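Local coordinates for lambda phage protein with carbohydrate-binding module (PDB 2A5Z) that is of unknown function but binds magnesium and has a jelly-roll fold with a carbohydrate-binding module, so it may recognise sugars, at residues 74-78 and 98-103. Residues are numbered along the deposited sequence; the frame is centred on the assembly and turned at random.
Sequences GNISL and TANASF
G74 and A101 meet beside the antiparallel sheet of the jelly-roll that holds strands 68-73 and 102-107, where the turn linking strands 68-73 and 77-78 packs on the type II turn T98-A101 that leads into strand 102-107. Their CA atoms are 4.1 Å apart; G74, at positive phi and without a side chain, lets the two backbones come this close. G74 O touches two carbons, 3.4 Å from T98 CB and 3.4 Å from A101 CB, and accepts a hydrogen bond from S96 OG. I76 reaches down onto the backbone of strand 102-107: its CG2 sits 3.4 Å from S102 O. With CG1 anti to the backbone N (chi1 -169°), the longer branch runs back toward the turn and brings CD1 to 4.0 Å from A101 CB. Farther along, the side chains of L78 and F103 cross at about a right angle, L78 CD2 approaching F103 CD1 obliquely at 3.7 Å. I93 of strand 90-94 touches I76, L78 and F103, joining them in one apolar cluster. No hydrogen bond links the two segments; the backbones of S102 and F103 bond instead to T73 and T232. I76 and L78 therefore rest on 98-103 by van der Waals contact alone, while the backbone of S77 bonds to V94 of strand 90-94.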
loop_
_atom_site.group_PDB
_atom_site.type_symbol
_atom_site.label_atom_id
_atom_site.label_comp_id
_atom_site.label_asym_id
_atom_site.label_seq_id
_atom_site.Cartn_x
_atom_site.Cartn_y
_atom_site.Cartn_z
ATOM N N GLY C 74 20.340 9.329 5.965
ATOM C CA GLY C 74 21.799 9.353 5.845
ATOM C C GLY C 74 22.356 8.499 4.716
ATOM O O GLY C 74 23.491 8.040 4.792
ATOM N N ASN C 75 21.562 8.304 3.664
ATOM C CA ASN C 75 21.922 7.451 2.533
ATOM C C ASN C 75 22.314 6.032 2.944
ATOM O O ASN C 75 23.250 5.450 2.386
ATOM C CB ASN C 75 23.026 8.102 1.682
ATOM C CG ASN C 75 22.634 9.478 1.188
ATOM O OD1 ASN C 75 21.896 9.610 0.217
ATOM N ND2 ASN C 75 23.116 10.509 1.866
ATOM N N ILE C 76 21.591 5.487 3.926
ATOM C CA ILE C 76 21.767 4.108 4.370
ATOM C C ILE C 76 21.641 3.184 3.156
ATOM O O ILE C 76 20.828 3.426 2.252
ATOM C CB ILE C 76 20.720 3.720 5.456
ATOM C CG1 ILE C 76 21.064 2.385 6.123
ATOM C CG2 ILE C 76 19.306 3.686 4.865
ATOM C CD1 ILE C 76 22.215 2.462 7.128
ATOM N N SER C 77 22.445 2.132 3.136
ATOM C CA SER C 77 22.485 1.262 1.986
ATOM C C SER C 77 21.579 0.048 2.195
ATOM O O SER C 77 21.935 -0.901 2.894
ATOM C CB SER C 77 23.928 0.856 1.693
ATOM O OG SER C 77 23.994 0.084 0.522
ATOM N N LEU C 78 20.387 0.092 1.611
ATOM C CA LEU C 78 19.518 -1.074 1.632
ATOM C C LEU C 78 20.004 -2.026 0.550
ATOM O O LEU C 78 20.020 -1.675 -0.628
ATOM C CB LEU C 78 18.048 -0.693 1.427
ATOM C CG LEU C 78 17.409 0.362 2.348
ATOM C CD1 LEU C 78 15.927 0.489 2.026
ATOM C CD2 LEU C 78 17.610 0.045 3.829
ATOM N N THR C 98 27.908 8.513 5.872
ATOM C CA THR C 98 27.257 9.498 6.738
ATOM C C THR C 98 27.021 8.880 8.110
ATOM O O THR C 98 26.417 7.812 8.217
ATOM C CB THR C 98 25.897 9.980 6.156
ATOM O OG1 THR C 98 26.085 10.466 4.817
ATOM C CG2 THR C 98 25.278 11.087 7.017
ATOM N N ALA C 99 27.498 9.558 9.152
ATOM C CA ALA C 99 27.307 9.114 10.529
ATOM C C ALA C 99 25.834 9.181 10.908
ATOM O O ALA C 99 25.113 10.101 10.499
ATOM C CB ALA C 99 28.145 9.954 11.489
ATOM N N ASN C 100 25.394 8.195 11.683
ATOM C CA ASN C 100 24.007 8.088 12.160
ATOM C C ASN C 100 22.969 7.664 11.113
ATOM O O ASN C 100 21.767 7.644 11.403
ATOM C CB ASN C 100 23.562 9.349 12.921
ATOM C CG ASN C 100 24.344 9.563 14.204
ATOM O OD1 ASN C 100 24.888 8.622 14.787
ATOM N ND2 ASN C 100 24.389 10.808 14.662
ATOM N N ALA C 101 23.432 7.297 9.917
ATOM C CA ALA C 101 22.549 6.719 8.895
ATOM C C ALA C 101 21.792 5.547 9.512
ATOM O O ALA C 101 22.363 4.767 10.292
ATOM C CB ALA C 101 23.347 6.260 7.695
ATOM N N SER C 102 20.510 5.431 9.181
ATOM C CA SER C 102 19.668 4.418 9.808
ATOM C C SER C 102 18.537 3.941 8.903
ATOM O O SER C 102 18.156 4.623 7.949
ATOM C CB SER C 102 19.078 4.951 11.118
ATOM O OG SER C 102 18.201 6.046 10.889
ATOM N N PHE C 103 18.022 2.756 9.212
ATOM C CA PHE C 103 16.759 2.309 8.649
ATOM C C PHE C 103 15.787 2.034 9.782
ATOM O O PHE C 103 16.138 1.401 10.784
ATOM C CB PHE C 103 16.923 1.079 7.755
ATOM C CG PHE C 103 15.616 0.539 7.237
ATOM C CD1 PHE C 103 14.963 1.162 6.178
ATOM C CD2 PHE C 103 15.025 -0.579 7.829
ATOM C CE1 PHE C 103 13.737 0.667 5.704
ATOM C CE2 PHE C 103 13.805 -1.080 7.364
ATOM C CZ PHE C 103 13.164 -0.459 6.304
#